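Local atomic coordinates of ATP-dependent Clp protease proteolytic subunit (Plasmodium falciparum, PDB entry 4GM2), a protein that forms the inactive subunit of the apicoplast-localized Clp protease complex, in a family generally assigned ATP-dependent serine peptidase activity. Residues 98-103 against 118-124; 103-109 against 126-132. All coordinates share one frame; numbering follows the deposited sequence.

Contact 1. Residues 98-103 against 118-124; sequences DVYTYC and GKKGYRF
Tyr100 and Tyr122 form an offset stack across the contact. Their ring centroids lie 4.3 Å apart and the planes differ by 14°. Tyr122 CD1 sits over the centre of the Tyr100 ring, and Tyr100 CE1 lies over a face of Tyr122 nearer its rim. Both rings leave the backbone alike, with CG anti to the carbonyl carbon (chi1 -53° in Tyr100), and this lets them run side by side in the same direction. Tyr102 and Phe124 also lie side by side. Their planes are nearly parallel, but the rings are slid apart and barely overlap, touching through Tyr102 CE2 and Phe124 CD2 at 3.4 Å. Tyr100 CB meets the edge of the Phe124 ring, which links the two aromatic pairs into one row.

The backbone beneath pairs Thr101 with Arg123 and Tyr102 with Phe124 in parallel register. Phe124 N gives a nearly straight bond to Thr101 O at 2.7 Å. Thr101 N binds Tyr122 O at 3.2 Å, and Cys103 N binds Phe124 O at 3.0 Å. Lys119 N, opening the type II turn from Lys119 to Tyr122, donates to Val99 O at 3.1 Å, which ties the turn to the start of strand 99-103. At the outer end, Lys119 NZ makes a salt bridge to Asp98 OD2 at 3.4 Å, whose hydrogen bond is weak.

Thr101 and Arg123 project from the other side of the sheet, where Thr101 OG1 bonds to Ala115 O and Arg123 NE pairs with Asp199. On the aromatic side, Tyr102 OH is hydrogen-bonded to ND1 of His62 on strand 61-67, while Tyr64 stacks on the Tyr102 ring.

Strands 99-103 and 123-125 are parallel neighbours in the central sheet. Strand 106-108 of a second sheet and helix 110-116 connect them, within the ClpP/crotonase fold of repeated beta-beta-alpha units.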
loop_
_atom_site.group_PDB
_atom_site.type_symbol
_atom_site.label_atom_id
_atom_site.label_comp_id
_atom_site.label_asym_id
_atom_site.label_seq_id
_atom_site.Cartn_x
_atom_site.Cartn_y
_atom_site.Cartn_z
ATOM N N ASP A 98 7.765 18.254 -30.296
ATOM C CA ASP A 98 8.918 19.018 -29.832
ATOM C C ASP A 98 8.952 18.920 -28.321
ATOM O O ASP A 98 7.907 18.997 -27.675
ATOM C CB ASP A 98 8.804 20.495 -30.240
ATOM C CG ASP A 98 8.827 20.700 -31.750
ATOM O OD1 ASP A 98 9.397 19.854 -32.472
ATOM O OD2 ASP A 98 8.283 21.724 -32.220
ATOM N N VAL A 99 10.138 18.740 -27.751
ATOM C CA VAL A 99 10.260 18.837 -26.298
ATOM C C VAL A 99 11.042 20.094 -25.909
ATOM O O VAL A 99 12.176 20.306 -26.354
ATOM C CB VAL A 99 10.778 17.533 -25.612
ATOM C CG1 VAL A 99 10.673 16.331 -26.545
ATOM C CG2 VAL A 99 12.192 17.678 -25.088
ATOM N N TYR A 100 10.397 20.949 -25.118
ATOM C CA TYR A 100 11.041 22.137 -24.581
ATOM C C TYR A 100 11.665 21.752 -23.252
ATOM O O TYR A 100 11.061 21.007 -22.486
ATOM C CB TYR A 100 10.024 23.267 -24.359
ATOM C CG TYR A 100 9.153 23.637 -25.550
ATOM C CD1 TYR A 100 9.503 23.273 -26.858
ATOM C CD2 TYR A 100 7.992 24.394 -25.368
ATOM C CE1 TYR A 100 8.710 23.626 -27.938
ATOM C CE2 TYR A 100 7.192 24.754 -26.443
ATOM C CZ TYR A 100 7.554 24.370 -27.725
ATOM O OH TYR A 100 6.759 24.727 -28.797
ATOM N N THR A 101 12.867 22.251 -22.976
ATOM C CA THR A 101 13.521 21.993 -21.690
ATOM C C THR A 101 13.581 23.254 -20.825
ATOM O O THR A 101 13.782 24.361 -21.337
ATOM C CB THR A 101 14.933 21.391 -21.854
ATOM O OG1 THR A 101 15.710 22.207 -22.738
ATOM C CG2 THR A 101 14.860 19.983 -22.417
ATOM N N TYR A 102 13.384 23.077 -19.519
ATOM C CA TYR A 102 13.438 24.176 -18.553
ATOM C C TYR A 102 14.302 23.762 -17.372
ATOM O O TYR A 102 13.967 22.805 -16.676
ATOM C CB TYR A 102 12.038 24.511 -18.033
ATOM C CG TYR A 102 10.975 24.714 -19.092
ATOM C CD1 TYR A 102 10.399 23.622 -19.752
ATOM C CD2 TYR A 102 10.522 25.992 -19.413
ATOM C CE1 TYR A 102 9.424 23.804 -20.715
ATOM C CE2 TYR A 102 9.541 26.183 -20.373
ATOM C CZ TYR A 102 8.999 25.086 -21.019
ATOM O OH TYR A 102 8.031 25.268 -21.972
ATOM N N CYS A 103 15.412 24.462 -17.141
ATOM C CA CYS A 103 16.234 24.159 -15.972
ATOM C C CYS A 103 15.757 24.954 -14.769
ATOM O O CYS A 103 15.762 26.186 -14.783
ATOM C CB CYS A 103 17.722 24.398 -16.219
ATOM S SG CYS A 103 18.757 23.880 -14.821
ATOM N N GLY A 118 16.920 19.822 -25.893
ATOM C CA GLY A 118 15.615 20.382 -26.226
ATOM C C GLY A 118 15.659 21.089 -27.567
ATOM O O GLY A 118 16.741 21.404 -28.076
ATOM N N LYS A 119 14.482 21.329 -28.145
ATOM C CA LYS A 119 14.367 22.010 -29.431
ATOM C C LYS A 119 15.104 23.347 -29.395
ATOM O O LYS A 119 14.940 24.128 -28.454
ATOM C CB LYS A 119 12.891 22.218 -29.793
ATOM C CG LYS A 119 12.659 22.798 -31.182
ATOM C CD LYS A 119 11.237 23.314 -31.333
ATOM C CE LYS A 119 10.971 23.848 -32.731
ATOM N NZ LYS A 119 11.071 22.791 -33.777
ATOM N N LYS A 120 15.926 23.601 -30.411
ATOM C CA LYS A 120 16.646 24.868 -30.494
ATOM C C LYS A 120 15.678 26.040 -30.560
ATOM O O LYS A 120 14.763 26.067 -31.390
ATOM C CB LYS A 120 17.628 24.892 -31.666
ATOM C CG LYS A 120 18.927 24.154 -31.373
ATOM C CD LYS A 120 20.077 24.656 -32.238
ATOM C CE LYS A 120 21.367 23.901 -31.941
ATOM N NZ LYS A 120 21.301 22.478 -32.377
ATOM N N GLY A 121 15.886 26.990 -29.654
ATOM C CA GLY A 121 15.011 28.143 -29.496
ATOM C C GLY A 121 14.128 27.977 -28.280
ATOM O O GLY A 121 13.579 28.951 -27.764
ATOM N N TYR A 122 14.003 26.735 -27.820
ATOM C CA TYR A 122 13.085 26.393 -26.738
ATOM C C TYR A 122 13.769 25.665 -25.577
ATOM O O TYR A 122 13.166 24.818 -24.907
ATOM C CB TYR A 122 11.913 25.578 -27.282
ATOM C CG TYR A 122 11.010 26.346 -28.220
ATOM C CD1 TYR A 122 9.884 27.011 -27.741
ATOM C CD2 TYR A 122 11.275 26.403 -29.590
ATOM C CE1 TYR A 122 9.049 27.712 -28.593
ATOM C CE2 TYR A 122 10.446 27.103 -30.451
ATOM C CZ TYR A 122 9.335 27.755 -29.945
ATOM O OH TYR A 122 8.503 28.455 -30.790
ATOM N N ARG A 123 15.031 26.011 -25.346
ATOM C CA ARG A 123 15.749 25.558 -24.166
ATOM C C ARG A 123 15.863 26.732 -23.195
ATOM O O ARG A 123 16.554 27.719 -23.465
ATOM C CB ARG A 123 17.124 25.017 -24.548
ATOM C CG ARG A 123 17.074 23.857 -25.533
ATOM C CD ARG A 123 18.454 23.534 -26.080
ATOM N NE ARG A 123 19.019 24.630 -26.866
ATOM C CZ ARG A 123 20.256 24.646 -27.350
ATOM N NH1 ARG A 123 21.076 23.625 -27.138
ATOM N NH2 ARG A 123 20.676 25.688 -28.049
ATOM N N PHE A 124 15.167 26.614 -22.070
ATOM C CA PHE A 124 15.012 27.711 -21.122
ATOM C C PHE A 124 15.713 27.430 -19.804
ATOM O O PHE A 124 15.981 26.278 -19.463
ATOM C CB PHE A 124 13.523 27.979 -20.862
ATOM C CG PHE A 124 12.709 28.162 -22.113
ATOM C CD1 PHE A 124 12.685 29.386 -22.771
ATOM C CD2 PHE A 124 11.970 27.109 -22.633
ATOM C CE1 PHE A 124 11.938 29.556 -23.924
ATOM C CE2 PHE A 124 11.219 27.274 -23.784
ATOM C CZ PHE A 124 11.204 28.498 -24.432
#

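Contact 2. Residues 103-109 against 126-132; sequences CLGKAYG and LKNSSFC
Ser129 OG and Leu126 N both donate to Cys103 O. The amide Leu126 N, 3.1 Å from Cys103 O, approaches nearly along the C=O axis. The hydroxyl Ser129 OG, 3.0 Å from Cys103 O, comes from above the carbonyl plane. One carbonyl thus fixes both ends of the type I turn from Leu126 to Ser129.

From the corner at Leu104 and Gly105 a parallel ladder runs on. Gly105 O accepts from Ser130 N at 2.7 Å, and Ala107 N donates to Ser130 O at 2.9 Å. Ala107 O then accepts from Cys132 N at 3.3 Å, and Cys132 O accepts from Gly109 N at 2.8 Å. Leu104 O and Asn128 ND2 are satisfied by Ser87 and Asp90 of a neighbouring subunit.

Ala107 CB and Cys103 CB pack obliquely on the Phe131 ring, and Cys103 SG adds an oblique sulfur-aromatic contact. On the other face, Ser130 CB lies at the edge of the Tyr108 ring, and Cys132 CB touches Tyr108 CD1 at 3.5 Å.

Gly109 is the N-cap of helix 110-116. In active ClpP subunits the nucleophile stands at the start of this helix, so the ladder probably ends at the counterpart of the active site.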
loop_
_atom_site.group_PDB
_atom_site.type_symbol
_atom_site.label_atom_id
_atom_site.label_comp_id
_atom_site.label_asym_id
_atom_site.label_seq_id
_atom_site.Cartn_x
_atom_site.Cartn_y
_atom_site.Cartn_z
ATOM N N CYS A 103 15.412 24.462 -17.141
ATOM C CA CYS A 103 16.234 24.159 -15.972
ATOM C C CYS A 103 15.757 24.954 -14.769
ATOM O O CYS A 103 15.762 26.186 -14.783
ATOM C CB CYS A 103 17.722 24.398 -16.219
ATOM S SG CYS A 103 18.757 23.880 -14.821
ATOM N N LEU A 104 15.353 24.228 -13.729
ATOM C CA LEU A 104 14.744 24.817 -12.541
ATOM C C LEU A 104 15.706 25.018 -11.367
ATOM O O LEU A 104 15.286 25.437 -10.288
ATOM C CB LEU A 104 13.543 23.973 -12.104
ATOM C CG LEU A 104 12.128 24.453 -12.444
ATOM C CD1 LEU A 104 12.021 25.071 -13.831
ATOM C CD2 LEU A 104 11.159 23.299 -12.289
ATOM N N GLY A 105 16.988 24.727 -11.579
ATOM C CA GLY A 105 17.992 24.856 -10.528
ATOM C C GLY A 105 19.338 24.290 -10.929
ATOM O O GLY A 105 20.310 25.028 -11.072
ATOM N N LYS A 106 19.390 22.974 -11.108
ATOM C CA LYS A 106 20.621 22.279 -11.471
ATOM C C LYS A 106 20.419 21.385 -12.690
ATOM O O LYS A 106 19.382 20.739 -12.839
ATOM C CB LYS A 106 21.124 21.431 -10.298
ATOM C CG LYS A 106 21.624 22.228 -9.101
ATOM C CD LYS A 106 21.727 21.373 -7.844
ATOM C CE LYS A 106 20.356 21.096 -7.238
ATOM N NZ LYS A 106 20.437 20.395 -5.926
ATOM N N ALA A 107 21.415 21.358 -13.563
ATOM C CA ALA A 107 21.457 20.396 -14.649
ATOM C C ALA A 107 22.912 20.009 -14.837
ATOM O O ALA A 107 23.629 20.600 -15.646
ATOM C CB ALA A 107 20.869 20.984 -15.921
ATOM N N TYR A 108 23.348 19.028 -14.052
ATOM C CA TYR A 108 24.746 18.617 -14.020
ATOM C C TYR A 108 24.979 17.323 -14.791
ATOM O O TYR A 108 24.138 16.425 -14.786
ATOM C CB TYR A 108 25.225 18.446 -12.577
ATOM C CG TYR A 108 25.150 19.689 -11.711
ATOM C CD1 TYR A 108 25.142 20.969 -12.271
ATOM C CD2 TYR A 108 25.127 19.582 -10.322
ATOM C CE1 TYR A 108 25.088 22.101 -11.474
ATOM C CE2 TYR A 108 25.073 20.710 -9.517
ATOM C CZ TYR A 108 25.055 21.966 -10.097
ATOM O OH TYR A 108 24.999 23.084 -9.298
ATOM N N GLY A 109 26.128 17.242 -15.459
ATOM C CA GLY A 109 26.536 16.037 -16.170
ATOM C C GLY A 109 25.566 15.616 -17.251
ATOM O O GLY A 109 25.323 16.356 -18.207
ATOM N N LEU A 126 15.974 29.196 -15.526
ATOM C CA LEU A 126 15.671 30.204 -14.516
ATOM C C LEU A 126 16.918 31.037 -14.225
ATOM O O LEU A 126 18.035 30.641 -14.567
ATOM C CB LEU A 126 15.142 29.559 -13.230
ATOM C CG LEU A 126 13.800 28.812 -13.273
ATOM C CD1 LEU A 126 13.497 28.200 -11.914
ATOM C CD2 LEU A 126 12.640 29.692 -13.727
ATOM N N LYS A 127 16.710 32.187 -13.589
ATOM C CA LYS A 127 17.766 33.159 -13.304
ATOM C C LYS A 127 19.000 32.563 -12.607
ATOM O O LYS A 127 20.134 32.845 -13.000
ATOM C CB LYS A 127 17.189 34.306 -12.466
ATOM C CG LYS A 127 17.970 35.605 -12.550
ATOM C CD LYS A 127 17.492 36.608 -11.513
ATOM C CE LYS A 127 18.299 37.892 -11.600
ATOM N NZ LYS A 127 17.993 38.820 -10.477
ATOM N N ASN A 128 18.771 31.733 -11.590
ATOM C CA ASN A 128 19.850 31.248 -10.723
ATOM C C ASN A 128 20.298 29.800 -10.965
ATOM O O ASN A 128 20.950 29.190 -10.114
ATOM C CB ASN A 128 19.469 31.451 -9.252
ATOM C CG ASN A 128 19.184 32.903 -8.920
ATOM O OD1 ASN A 128 20.035 33.771 -9.091
ATOM N ND2 ASN A 128 17.981 33.172 -8.439
ATOM N N SER A 129 19.964 29.263 -12.135
ATOM C CA SER A 129 20.260 27.868 -12.450
ATOM C C SER A 129 21.733 27.621 -12.778
ATOM O O SER A 129 22.419 28.503 -13.290
ATOM C CB SER A 129 19.370 27.384 -13.593
ATOM O OG SER A 129 18.002 27.495 -13.242
ATOM N N SER A 130 22.207 26.416 -12.469
ATOM C CA SER A 130 23.583 26.011 -12.763
ATOM C C SER A 130 23.627 24.837 -13.724
ATOM O O SER A 130 22.733 23.984 -13.733
ATOM C CB SER A 130 24.322 25.628 -11.485
ATOM O OG SER A 130 24.197 26.641 -10.510
ATOM N N PHE A 131 24.682 24.806 -14.529
ATOM C CA PHE A 131 24.918 23.729 -15.472
ATOM C C PHE A 131 26.358 23.268 -15.339
ATOM O O PHE A 131 27.249 24.063 -15.043
ATOM C CB PHE A 131 24.660 24.206 -16.899
ATOM C CG PHE A 131 23.289 24.776 -17.111
ATOM C CD1 PHE A 131 23.022 26.107 -16.809
ATOM C CD2 PHE A 131 22.268 23.987 -17.617
ATOM C CE1 PHE A 131 21.755 26.635 -17.001
ATOM C CE2 PHE A 131 21.000 24.511 -17.812
ATOM C CZ PHE A 131 20.743 25.836 -17.503
ATOM N N CYS A 132 26.581 21.980 -15.562
ATOM C CA CYS A 132 27.911 21.410 -15.452
ATOM C C CYS A 132 28.130 20.316 -16.478
ATOM O O CYS A 132 27.247 19.494 -16.715
ATOM C CB CYS A 132 28.128 20.843 -14.051
ATOM S SG CYS A 132 29.762 20.120 -13.811
#

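How the contacts relate
Contacts 1 and 2 are two successive parallel pairings of the same two chain sections, in two different sheets, and share Cys103. In both, the earlier segment runs parallel to the later one, and helix 110-116 lies between them in the chain. The corner at Leu104 and Gly105 leads from the parallel sheet of 99-103 and 123-125 to the mixed sheet of 106-108 and 130-133. Contact 1 is partly buried, relies on aromatic rings, and has a salt bridge at its outer end. Contact 2 is more buried, adds a side-chain hydroxyl to its backbone bonds and mixes small residues with Phe131 and Tyr108. It also meets a neighbouring subunit more extensively, through its turn and through Leu104 and Tyr108.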